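Local coordinates for BREX protein BrxA (Magnetospirillum magneticum, PDB 3BHW) that probably takes part in a type 1 BREX system, which protects the bacterium against double-stranded DNA phage by preventing replication of the phage genome, at residues A10-G15 and S98-D103; L17-S22 and Q76-G81; A26-E31 and D36-A41; N65-E68 and E73-Q76; E68-E73 and V90-I95. All blocks are in the same frame, centred on the assembly; numbering follows the deposited sequence. Where two conformers were deposited one is given.

Contact 1 (A10-G15 and S98-D103); sequences ADIGGG and STLLGD
Ile12 lies across Leu100 at about a right angle, so that the two branched chains meet over a short length, with Ile12 CG2 3.8 Å from Leu100 CD2. Ile12 CB and CG1 lie against Ser98, whose OG comes within 3.6 Å of Ile12 CB. The other branch of Ile12 heads for Leu101 CB, but two conformers of Ile12 were modelled, so this longer approach is doubtful. Ser98 suits its place as N-cap of helix 99-112. Its OG, anti to its own backbone N (chi1 172°), is directed along the first turn and accepts from Leu101 N at 3.0 Å in a nearly straight bond of 168°. That hydroxyl also shares a water with the 3-10 turn. The water takes the hydrogen of Ile12 N at 3.2 Å and lies 3.1 Å from Ser98 OG, giving polar groups at the buried joint a partner. Ser98 also directly follows helix 83-97, so Ile12 packs just where two successive helices meet. Leu100 is backed by Trp125, Leu129 and Cys132 of helix 122-135, Leu101 touches Ala94 and Ile95 of helix 83-97, and Ile12 is lodged against Leu150, Val154 and Ile157 of helix 145-161.

Contact 2 (L17-S22 and Q76-G81); sequences LKLPES and QMVRDG
Val78 holds CG1 anti to its backbone N (chi1 178°) and thereby presents that methyl to Leu19 and Ser22 of helix 19-31. Leu19 answers with a chain that also starts anti to the backbone N (chi1 179°) and then turns, so that CD1, rather than the CB end, comes closest to the valine, 4.3 Å from Val78 CG1. The tighter approach is to the main chain of the other helix: Val78 CG1 rests 3.7 Å from Ser22 O and 4.2 Å from Ser22 CB. A compact beta-branched residue fits here because one methyl, CG1, lies against Ser22 while CG2 meets Leu67. Serine, in turn, is small enough to let the helices close, with the CA atoms of Ser22 and Val78 7.1 Å apart. Its hydroxyl turns back to its own helix start, where Ser22 OG lies 3.1 Å from Leu17 O, one of the possible takers of its proton.

Farther round helix 72-80, Arg79 NE donates to Asp80 OD1 at 2.8 Å and 171°, although the outer end of the guanidinium is less surely placed. Near the same helix end, Arg23 NH1 bonds to Gly81 O. Around the buried centre, Val78 also touches Leu67 of helix 57-67, Ala26, one turn later on helix 19-31, and Val90 of helix 83-97, so it stands at the meeting of four helices, while Leu19 extends to Ala86 of helix 83-97.

Contact 3 (A26-E31 and D36-A41); sequences AGLLLE and DQWRHA
Leu28 and Trp38 join two successive helices, 19-31 and 35-43, linked by a short connection. Leu28 carries the contact: it sends one methyl to each of two residues on the facing helix. Leu28 CD1 approaches the six-membered part of the indole, 3.9 Å from Trp38 CZ3 and 4.1 Å from Trp38 CE3. Leu28 CD2 meets the single methyl of Ala41, with a separation of 4.2 Å from Ala41 CB. Trp38 and Ala41 are three residues apart and so lie on one side of their helix, which is why a single forked side chain can serve both.

The two larger groups run at about a right angle to each other. Trp38 leaves its helix with CG roughly anti to the backbone N (chi1 151°), and this swings the far end of the ring system over toward helix 19-31. Alanine suits the second position, since its short side chain leaves room for the leucine fork between itself and the indole.

Other parts of the chain complete the surroundings. Arg64 of helix 57-67 makes a cation-pi contact with Trp38, Val47 touches Leu28, and Thr34 OG1 accepts from Gln37 N at the start of the second helix, as an N-cap does. A leucine on one helix thus fits between an aromatic residue and an alanine three positions apart on the next, which is apolar helix-helix packing in an all-helical fold.

Contact 4 (N65-E68 and E73-Q76); sequences NRLE and ELWQ
The indole of Trp75 turns its NE1 edge to Leu67 O, which lies almost in the ring plane, only 8° out of it. The bond measures 2.8 Å from Trp75 NE1 to Leu67 O and is moderately straight, at 158°. It pairs the last turn of helix 57-67 with the first turns of helix 72-80, two successive helices of this all-helical fold joined by the short link 68-71. Seen from the carbonyl, the donor stands well above the plane of the group rather than along a lone pair. The indole also adjoins helix 19-31, where its CZ3 corner touches the backbone at Leu29.

The value of the bond is plain from the position of the acceptor. Leu67 lies in the last turn of its helix, and carbonyls of the last turn lack the usual backbone donor four residues on; the tryptophan of the next helix supplies one from a side chain. Trp75 reaches it because CG stands anti to the carbonyl carbon, beside the backbone N (chi1 -51°), which brings the five-membered ring back along the helix toward the incoming chain.

Beside the polar bond the contact is apolar. Leu67 CB packs 4.1 Å from Trp75 CD1, and the ends of Leu67 and Leu74 meet with their chains crossing at a slant. Leucine suits both sites, being long enough to meet between backbones that stand apart. Leu74 continues to Ala89 and Tyr184, and Leu67 to Leu29. The meeting of the two leucines is made by single methyls, Leu67 CD2 and Leu74 CD2, 4.1 Å apart.

Contact 5 (E68-E73 and V90-I95); sequences ETMGPE and VFAAAI
Met70 and Thr69 lay a connecting loop against the side of a helix: the link between helices 57-67 and 72-80, two successive helices of this all-helical fold, rests on helix 83-97 in the buried interior. The approach is close, the CA atoms of Thr69 and Ala93 being 6.4 Å apart, and it is allowed by the small residues Ala92 and Ala93 on the helix face. Methionine is the flexible filler. Its chain folds at the second torsion (chi2 -55°) and so brings both its root and its tip onto the helix, with Met70 CG 4.2 Å from Ala93 CB and Met70 CE 4.0 Å from Ala92 CB.

Thr69 is held to its own side of the contact. Its hydroxyl is hydrogen-bonded to Arg66 O at the end of the preceding helix, while Thr69 O takes a bond from Lys96 NZ, one turn farther along helix 83-97. Gly71 then stands as N-cap of helix 72-80, and its N donates to Tyr184 OH. Helix 179-187 also flanks the methionine, through Tyr184 and Leu185, and Val193 and Ile197 of helix 191-197 touch Ala92. On the helix side, backbone oxygens are touched as well as methyls: Thr69 OG1 lies 3.8 Å from Ala93 O, and Met70 CE comes within 3.7 Å of Ala92 O.

In the fold
Contacts 4 and 5 form the centre of the set, their centres only about 4 Å apart, for the chain that leaves helix 57-67 immediately supplies the loop laid on helix 83-97. Contact 2, with its centre about 9 Å from that of contact 4, adds helix 19-31, Val78 CG2 meeting Leu67 CD2 at 3.6 Å. Helix 19-31 then carries on to contact 3, the outlying member, whose centre lies about 23 Å from that of contact 1. Contact 1 is tied to contact 4 by a probable hydrogen bond from Arg66 NH2 to Gly15 O, 2.8 Å, and to contact 5 by Leu101 CD2 packed against Ile95 CG1.

Contact 1 (A10-G15 and S98-D103)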
# COMPACT_ATOMS: atom_id res chain seq x y z
N ALA A 10 10.19 1.92 -7.91
CA ALA A 10 10.59 1.70 -6.55
C ALA A 10 9.92 2.66 -5.55
O ALA A 10 10.22 2.59 -4.37
CB ALA A 10 12.10 1.79 -6.43
N ASP A 11 9.01 3.53 -6.01
CA ASP A 11 8.42 4.54 -5.11
C ASP A 11 7.85 3.92 -3.81
O ASP A 11 7.99 4.49 -2.72
CB ASP A 11 7.35 5.38 -5.81
CG ASP A 11 7.91 6.28 -6.90
OD1 ASP A 11 9.09 6.71 -6.82
OD2 ASP A 11 7.16 6.61 -7.83
N ILE A 12 7.25 2.74 -3.95
CA ILE A 12 6.63 2.03 -2.83
C ILE A 12 7.58 1.84 -1.64
O ILE A 12 7.13 1.79 -0.48
CB ILE A 12 6.00 0.70 -3.34
CG1 ILE A 12 4.99 0.11 -2.34
CG2 ILE A 12 7.09 -0.32 -3.78
CD1 ILE A 12 5.48 -1.12 -1.59
N GLY A 13 8.89 1.79 -1.91
CA GLY A 13 9.90 1.58 -0.88
C GLY A 13 10.11 2.74 0.08
O GLY A 13 10.79 2.59 1.10
N GLY A 14 9.54 3.89 -0.25
CA GLY A 14 9.68 5.07 0.61
C GLY A 14 9.03 4.95 1.98
O GLY A 14 9.38 5.68 2.93
N GLY A 15 8.06 4.04 2.10
CA GLY A 15 7.44 3.78 3.39
C GLY A 15 6.26 2.82 3.35
O GLY A 15 5.63 2.61 2.29
N SER A 98 0.90 1.35 -6.66
CA SER A 98 2.08 0.52 -6.96
C SER A 98 1.84 -0.82 -7.69
O SER A 98 1.50 -1.80 -7.07
CB SER A 98 2.92 0.29 -5.72
OG SER A 98 3.98 -0.65 -5.95
N THR A 99 2.07 -0.86 -9.00
CA THR A 99 2.03 -2.13 -9.74
C THR A 99 3.04 -3.13 -9.19
O THR A 99 2.82 -4.32 -9.28
CB THR A 99 2.20 -1.84 -11.27
OG1 THR A 99 1.18 -0.90 -11.66
CG2 THR A 99 2.04 -3.12 -12.09
N LEU A 100 4.17 -2.66 -8.66
CA LEU A 100 5.15 -3.57 -8.11
C LEU A 100 4.57 -4.36 -6.92
O LEU A 100 4.76 -5.59 -6.82
CB LEU A 100 6.44 -2.82 -7.70
CG LEU A 100 7.54 -3.68 -7.12
CD1 LEU A 100 8.26 -4.40 -8.22
CD2 LEU A 100 8.47 -2.74 -6.30
N LEU A 101 3.87 -3.66 -6.02
CA LEU A 101 3.15 -4.30 -4.91
C LEU A 101 1.99 -5.16 -5.41
O LEU A 101 1.87 -6.34 -5.09
CB LEU A 101 2.64 -3.27 -3.91
CG LEU A 101 1.82 -3.87 -2.75
CD1 LEU A 101 2.64 -4.80 -1.82
CD2 LEU A 101 1.24 -2.70 -1.95
N GLY A 102 1.11 -4.57 -6.23
CA GLY A 102 -0.05 -5.31 -6.71
C GLY A 102 0.30 -6.62 -7.41
O GLY A 102 -0.32 -7.67 -7.11
N ASP A 103 1.29 -6.58 -8.32
CA ASP A 103 1.73 -7.75 -9.06
C ASP A 103 2.38 -8.79 -8.12
O ASP A 103 2.27 -9.99 -8.36
CB ASP A 103 2.68 -7.40 -10.25
CG ASP A 103 1.94 -6.92 -11.48
OD1 ASP A 103 0.71 -6.72 -11.40
OD2 ASP A 103 2.61 -6.76 -12.53
O HOH W 1 5.85 1.72 -6.61

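Contact 2 (L17-S22 and Q76-G81)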
# COMPACT_ATOMS: atom_id res chain seq x y z
N LEU A 17 2.60 1.29 5.37
CA LEU A 17 1.29 1.93 5.33
C LEU A 17 1.17 3.14 6.28
O LEU A 17 0.60 4.16 5.91
CB LEU A 17 0.18 0.92 5.58
CG LEU A 17 0.23 -0.22 4.57
CD1 LEU A 17 -0.92 -1.19 4.89
CD2 LEU A 17 0.13 0.22 3.13
N LYS A 18 1.73 3.00 7.47
CA LYS A 18 1.79 4.06 8.46
C LYS A 18 0.44 4.71 8.67
O LYS A 18 0.21 5.85 8.30
CB LYS A 18 2.81 5.09 8.02
CG LYS A 18 4.25 4.58 8.10
CD LYS A 18 5.20 5.72 7.95
CE LYS A 18 6.60 5.25 8.18
NZ LYS A 18 6.89 5.18 9.62
N LEU A 19 -0.44 3.97 9.32
CA LEU A 19 -1.82 4.43 9.49
C LEU A 19 -1.97 5.77 10.21
O LEU A 19 -2.71 6.67 9.71
CB LEU A 19 -2.68 3.38 10.16
CG LEU A 19 -4.10 3.87 10.35
CD1 LEU A 19 -4.78 4.20 9.03
CD2 LEU A 19 -4.89 2.84 11.12
N PRO A 20 -1.30 5.93 11.38
CA PRO A 20 -1.51 7.20 12.07
C PRO A 20 -1.23 8.43 11.18
O PRO A 20 -2.02 9.40 11.12
CB PRO A 20 -0.55 7.11 13.26
CG PRO A 20 -0.44 5.61 13.52
CD PRO A 20 -0.39 5.03 12.14
N GLU A 21 -0.09 8.41 10.51
CA GLU A 21 0.26 9.51 9.62
C GLU A 21 -0.75 9.61 8.48
O GLU A 21 -1.11 10.70 8.05
CB GLU A 21 1.62 9.31 9.02
CG GLU A 21 2.76 9.59 9.98
CD GLU A 21 3.21 8.37 10.74
OE1 GLU A 21 2.41 7.38 10.85
OE2 GLU A 21 4.36 8.41 11.24
N SER A 22 -1.20 8.47 7.99
CA SER A 22 -2.08 8.46 6.85
C SER A 22 -3.43 9.09 7.23
O SER A 22 -4.09 9.71 6.40
CB SER A 22 -2.29 7.03 6.30
OG SER A 22 -1.19 6.64 5.49
N GLN A 76 -12.32 9.27 3.90
CA GLN A 76 -13.11 9.36 5.13
C GLN A 76 -12.95 8.06 5.95
O GLN A 76 -12.88 8.09 7.17
CB GLN A 76 -14.58 9.64 4.78
CG GLN A 76 -15.42 10.13 5.95
CD GLN A 76 -15.57 11.65 6.02
OE1 GLN A 76 -15.53 12.23 7.11
NE2 GLN A 76 -15.75 12.30 4.87
N MET A 77 -12.85 6.92 5.26
CA MET A 77 -12.56 5.64 5.89
C MET A 77 -11.20 5.61 6.58
O MET A 77 -11.06 5.04 7.68
CB MET A 77 -12.60 4.51 4.85
CG MET A 77 -13.94 4.34 4.19
SD MET A 77 -14.00 2.95 3.04
CE MET A 77 -13.59 1.61 4.13
N VAL A 78 -10.21 6.20 5.93
CA VAL A 78 -8.86 6.28 6.50
C VAL A 78 -8.90 7.14 7.75
O VAL A 78 -8.41 6.73 8.79
CB VAL A 78 -7.80 6.78 5.49
CG1 VAL A 78 -6.44 6.88 6.17
CG2 VAL A 78 -7.73 5.82 4.35
N ARG A 79 -9.52 8.31 7.63
CA ARG A 79 -9.52 9.27 8.74
C ARG A 79 -10.33 8.77 9.93
O ARG A 79 -9.88 8.87 11.08
CB ARG A 79 -10.04 10.64 8.28
CG ARG A 79 -9.90 11.68 9.39
CD ARG A 79 -10.66 12.94 9.07
NE ARG A 79 -12.11 12.74 9.14
CZ ARG A 79 -13.00 13.52 8.54
NH1 ARG A 79 -12.61 14.55 7.79
NH2 ARG A 79 -14.29 13.25 8.65
N ASP A 80 -11.51 8.20 9.64
CA ASP A 80 -12.53 7.95 10.67
C ASP A 80 -12.71 6.50 11.06
O ASP A 80 -13.23 6.21 12.13
CB ASP A 80 -13.88 8.53 10.22
CG ASP A 80 -13.85 10.06 10.10
OD1 ASP A 80 -13.09 10.73 10.84
OD2 ASP A 80 -14.60 10.59 9.25
N GLY A 81 -12.27 5.58 10.23
CA GLY A 81 -12.63 4.18 10.43
C GLY A 81 -11.83 3.51 11.52
O GLY A 81 -10.85 4.07 12.04

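Contact 3 (A26-E31 and D36-A41)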
# COMPACT_ATOMS: atom_id res chain seq x y z
N ALA A 26 -5.21 12.07 5.29
CA ALA A 26 -6.61 11.92 4.88
C ALA A 26 -7.50 13.05 5.41
O ALA A 26 -8.37 13.53 4.69
CB ALA A 26 -7.15 10.57 5.32
N GLY A 27 -7.26 13.50 6.65
CA GLY A 27 -7.91 14.71 7.17
C GLY A 27 -7.68 15.94 6.30
O GLY A 27 -8.62 16.65 5.97
N LEU A 28 -6.42 16.16 5.94
CA LEU A 28 -6.04 17.29 5.12
C LEU A 28 -6.66 17.20 3.75
O LEU A 28 -7.01 18.22 3.15
CB LEU A 28 -4.53 17.39 4.98
CG LEU A 28 -3.83 18.01 6.18
CD1 LEU A 28 -2.37 17.56 6.21
CD2 LEU A 28 -3.94 19.52 6.11
N LEU A 29 -6.79 15.97 3.23
CA LEU A 29 -7.42 15.80 1.93
C LEU A 29 -8.92 16.14 2.03
O LEU A 29 -9.49 16.77 1.14
CB LEU A 29 -7.20 14.39 1.38
CG LEU A 29 -5.75 14.20 0.86
CD1 LEU A 29 -5.44 12.72 0.57
CD2 LEU A 29 -5.50 15.06 -0.35
N LEU A 30 -9.55 15.74 3.14
CA LEU A 30 -10.97 15.98 3.34
C LEU A 30 -11.29 17.44 3.67
O LEU A 30 -12.39 17.90 3.40
CB LEU A 30 -11.53 15.06 4.42
CG LEU A 30 -11.62 13.60 4.00
CD1 LEU A 30 -11.80 12.62 5.20
CD2 LEU A 30 -12.69 13.44 2.91
N GLU A 31 -10.33 18.16 4.27
CA GLU A 31 -10.57 19.58 4.60
C GLU A 31 -10.46 20.42 3.36
O GLU A 31 -11.30 21.29 3.09
CB GLU A 31 -9.64 20.09 5.73
CG GLU A 31 -8.23 20.52 5.34
CD GLU A 31 -7.44 21.06 6.55
OE1 GLU A 31 -7.12 20.28 7.48
OE2 GLU A 31 -7.17 22.28 6.59
N ASP A 36 0.46 24.73 -1.73
CA ASP A 36 1.39 25.46 -0.87
C ASP A 36 1.10 25.21 0.61
O ASP A 36 2.00 25.02 1.43
CB ASP A 36 1.26 26.96 -1.16
CG ASP A 36 1.84 27.34 -2.49
OD1 ASP A 36 2.52 26.52 -3.16
OD2 ASP A 36 1.64 28.50 -2.89
N GLN A 37 -0.19 25.16 0.94
CA GLN A 37 -0.63 24.96 2.32
C GLN A 37 -0.40 23.51 2.75
O GLN A 37 -0.11 23.23 3.92
CB GLN A 37 -2.08 25.40 2.49
CG GLN A 37 -2.59 25.22 3.93
CD GLN A 37 -1.74 26.00 4.94
OE1 GLN A 37 -1.42 27.15 4.70
NE2 GLN A 37 -1.37 25.37 6.04
N TRP A 38 -0.48 22.59 1.78
CA TRP A 38 -0.19 21.18 2.07
C TRP A 38 1.22 21.04 2.55
O TRP A 38 1.47 20.46 3.61
CB TRP A 38 -0.41 20.28 0.84
CG TRP A 38 0.48 19.03 0.82
CD1 TRP A 38 1.55 18.83 -0.00
CD2 TRP A 38 0.35 17.83 1.60
NE1 TRP A 38 2.10 17.59 0.22
CE2 TRP A 38 1.39 16.96 1.20
CE3 TRP A 38 -0.56 17.40 2.57
CZ2 TRP A 38 1.57 15.69 1.76
CZ3 TRP A 38 -0.37 16.14 3.14
CH2 TRP A 38 0.68 15.30 2.73
N ARG A 39 2.14 21.63 1.80
CA ARG A 39 3.58 21.63 2.17
C ARG A 39 3.89 22.37 3.47
O ARG A 39 4.70 21.89 4.28
CB ARG A 39 4.47 22.15 1.05
CG ARG A 39 4.56 21.23 -0.16
CD ARG A 39 5.78 21.55 -1.05
NE ARG A 39 7.02 21.62 -0.26
CZ ARG A 39 8.16 22.17 -0.67
NH1 ARG A 39 8.30 22.67 -1.91
NH2 ARG A 39 9.20 22.21 0.16
N HIS A 40 3.27 23.53 3.66
CA HIS A 40 3.38 24.22 4.94
C HIS A 40 2.91 23.34 6.12
O HIS A 40 3.63 23.28 7.12
CB HIS A 40 2.63 25.54 4.92
CG HIS A 40 2.75 26.31 6.20
ND1 HIS A 40 3.73 27.22 6.42
CD2 HIS A 40 2.03 26.26 7.34
CE1 HIS A 40 3.64 27.72 7.63
NE2 HIS A 40 2.56 27.18 8.21
N ALA A 41 1.72 22.71 6.02
CA ALA A 41 1.17 21.85 7.09
C ALA A 41 2.12 20.69 7.48
O ALA A 41 2.30 20.33 8.66
CB ALA A 41 -0.20 21.29 6.65

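Contact 4 (N65-E68 and E73-Q76)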
# COMPACT_ATOMS: atom_id res chain seq x y z
N ASN A 65 0.24 10.78 -2.18
CA ASN A 65 0.10 10.27 -3.54
C ASN A 65 -0.70 8.97 -3.52
O ASN A 65 -1.58 8.74 -4.38
CB ASN A 65 1.45 10.08 -4.21
CG ASN A 65 2.09 11.38 -4.60
OD1 ASN A 65 3.31 11.45 -4.78
ND2 ASN A 65 1.30 12.42 -4.68
N ARG A 66 -0.32 8.08 -2.60
CA ARG A 66 -1.19 6.88 -2.39
C ARG A 66 -2.71 7.17 -2.22
O ARG A 66 -3.53 6.69 -3.01
CB ARG A 66 -0.71 6.07 -1.22
CG ARG A 66 0.52 5.24 -1.51
CD ARG A 66 0.94 4.46 -0.27
NE ARG A 66 2.08 3.57 -0.50
CZ ARG A 66 2.99 3.22 0.41
NH1 ARG A 66 2.94 3.69 1.66
NH2 ARG A 66 3.95 2.38 0.06
N LEU A 67 -3.06 8.01 -1.24
CA LEU A 67 -4.48 8.30 -0.99
C LEU A 67 -5.14 9.03 -2.15
O LEU A 67 -6.33 8.80 -2.40
CB LEU A 67 -4.71 9.07 0.32
CG LEU A 67 -4.33 8.34 1.60
CD1 LEU A 67 -4.27 9.39 2.70
CD2 LEU A 67 -5.38 7.30 1.99
N GLU A 68 -4.38 9.81 -2.91
CA GLU A 68 -5.00 10.59 -4.00
C GLU A 68 -5.29 9.76 -5.25
O GLU A 68 -5.87 10.26 -6.21
CB GLU A 68 -4.19 11.83 -4.34
CG GLU A 68 -2.92 11.57 -5.06
CD GLU A 68 -2.42 12.81 -5.78
OE1 GLU A 68 -2.86 13.92 -5.40
OE2 GLU A 68 -1.61 12.66 -6.72
N GLU A 73 -14.59 9.25 -0.25
CA GLU A 73 -15.26 8.22 0.52
C GLU A 73 -14.20 7.38 1.25
O GLU A 73 -14.34 7.04 2.44
CB GLU A 73 -16.11 7.37 -0.44
CG GLU A 73 -17.15 8.19 -1.28
CD GLU A 73 -16.57 9.11 -2.40
OE1 GLU A 73 -15.55 8.78 -3.06
OE2 GLU A 73 -17.18 10.18 -2.63
N LEU A 74 -13.16 7.05 0.52
CA LEU A 74 -12.08 6.26 1.07
C LEU A 74 -11.17 7.08 2.00
O LEU A 74 -10.69 6.57 2.99
CB LEU A 74 -11.28 5.61 -0.03
CG LEU A 74 -10.12 4.76 0.48
CD1 LEU A 74 -9.88 3.70 -0.52
CD2 LEU A 74 -8.91 5.66 0.63
N TRP A 75 -10.90 8.33 1.66
CA TRP A 75 -10.24 9.22 2.62
C TRP A 75 -11.00 9.25 3.95
O TRP A 75 -10.37 9.20 5.01
CB TRP A 75 -10.10 10.65 2.09
CG TRP A 75 -9.50 10.78 0.76
CD1 TRP A 75 -8.69 9.89 0.10
CD2 TRP A 75 -9.63 11.90 -0.09
NE1 TRP A 75 -8.30 10.40 -1.11
CE2 TRP A 75 -8.90 11.63 -1.27
CE3 TRP A 75 -10.29 13.13 0.02
CZ2 TRP A 75 -8.80 12.55 -2.33
CZ3 TRP A 75 -10.23 14.02 -1.04
CH2 TRP A 75 -9.49 13.72 -2.19
N GLN A 76 -12.32 9.27 3.90
CA GLN A 76 -13.11 9.36 5.13
C GLN A 76 -12.95 8.06 5.95
O GLN A 76 -12.88 8.09 7.17
CB GLN A 76 -14.58 9.64 4.78
CG GLN A 76 -15.42 10.13 5.95
CD GLN A 76 -15.57 11.65 6.02
OE1 GLN A 76 -15.53 12.23 7.11
NE2 GLN A 76 -15.75 12.30 4.87

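Contact 5 (E68-E73 and V90-I95)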
# COMPACT_ATOMS: atom_id res chain seq x y z
N GLU A 68 -4.38 9.81 -2.91
CA GLU A 68 -5.00 10.59 -4.00
C GLU A 68 -5.29 9.76 -5.25
O GLU A 68 -5.87 10.26 -6.21
CB GLU A 68 -4.19 11.83 -4.34
CG GLU A 68 -2.92 11.57 -5.06
CD GLU A 68 -2.42 12.81 -5.78
OE1 GLU A 68 -2.86 13.92 -5.40
OE2 GLU A 68 -1.61 12.66 -6.72
N THR A 69 -4.91 8.48 -5.23
CA THR A 69 -5.42 7.56 -6.26
C THR A 69 -6.90 7.21 -6.00
O THR A 69 -7.55 6.66 -6.90
CB THR A 69 -4.59 6.22 -6.38
OG1 THR A 69 -4.71 5.45 -5.19
CG2 THR A 69 -3.11 6.42 -6.67
N MET A 70 -7.42 7.55 -4.81
CA MET A 70 -8.76 7.17 -4.35
C MET A 70 -9.52 8.46 -4.04
O MET A 70 -8.97 9.55 -4.17
CB MET A 70 -8.72 6.31 -3.09
CG MET A 70 -8.10 4.95 -3.27
SD MET A 70 -8.82 3.89 -4.58
CE MET A 70 -8.05 2.36 -4.08
N GLY A 71 -10.77 8.33 -3.61
CA GLY A 71 -11.66 9.46 -3.53
C GLY A 71 -12.05 9.76 -2.10
O GLY A 71 -11.62 9.07 -1.17
N PRO A 72 -12.86 10.81 -1.92
CA PRO A 72 -13.24 11.26 -0.56
C PRO A 72 -13.86 10.19 0.33
O PRO A 72 -13.68 10.24 1.54
CB PRO A 72 -14.26 12.37 -0.85
CG PRO A 72 -13.83 12.92 -2.15
CD PRO A 72 -13.43 11.69 -2.96
N GLU A 73 -14.59 9.25 -0.25
CA GLU A 73 -15.26 8.22 0.52
C GLU A 73 -14.20 7.38 1.25
O GLU A 73 -14.34 7.04 2.44
CB GLU A 73 -16.11 7.37 -0.44
CG GLU A 73 -17.15 8.19 -1.28
CD GLU A 73 -16.57 9.11 -2.40
OE1 GLU A 73 -15.55 8.78 -3.06
OE2 GLU A 73 -17.18 10.18 -2.63
N VAL A 90 -5.99 2.03 3.45
CA VAL A 90 -4.65 2.48 3.07
C VAL A 90 -3.96 1.42 2.17
O VAL A 90 -3.28 1.76 1.17
CB VAL A 90 -3.80 2.85 4.29
CG1 VAL A 90 -2.44 3.32 3.77
CG2 VAL A 90 -4.49 3.94 5.05
N PHE A 91 -4.15 0.15 2.51
CA PHE A 91 -3.61 -0.96 1.71
C PHE A 91 -4.09 -0.91 0.27
O PHE A 91 -3.28 -1.06 -0.67
CB PHE A 91 -3.95 -2.29 2.40
CG PHE A 91 -3.35 -3.54 1.77
CD1 PHE A 91 -2.00 -3.65 1.35
CD2 PHE A 91 -4.16 -4.67 1.65
CE1 PHE A 91 -1.55 -4.89 0.83
CE2 PHE A 91 -3.69 -5.85 1.15
CZ PHE A 91 -2.40 -5.98 0.75
N ALA A 92 -5.34 -0.58 0.05
CA ALA A 92 -5.91 -0.60 -1.28
C ALA A 92 -5.28 0.55 -2.05
O ALA A 92 -4.99 0.39 -3.23
CB ALA A 92 -7.42 -0.35 -1.19
N ALA A 93 -5.15 1.70 -1.38
CA ALA A 93 -4.51 2.85 -1.98
C ALA A 93 -3.08 2.52 -2.33
O ALA A 93 -2.58 2.92 -3.41
CB ALA A 93 -4.61 4.06 -1.05
N ALA A 94 -2.40 1.75 -1.48
CA ALA A 94 -0.98 1.41 -1.77
C ALA A 94 -0.90 0.50 -2.99
O ALA A 94 -0.00 0.66 -3.85
CB ALA A 94 -0.32 0.81 -0.61
N ILE A 95 -1.82 -0.41 -3.09
CA ILE A 95 -1.91 -1.27 -4.28
C ILE A 95 -2.18 -0.48 -5.56
O ILE A 95 -1.44 -0.61 -6.57
CB ILE A 95 -2.92 -2.39 -4.11
CG1 ILE A 95 -2.39 -3.33 -3.01
CG2 ILE A 95 -3.12 -3.17 -5.44
CD1 ILE A 95 -3.47 -4.20 -2.39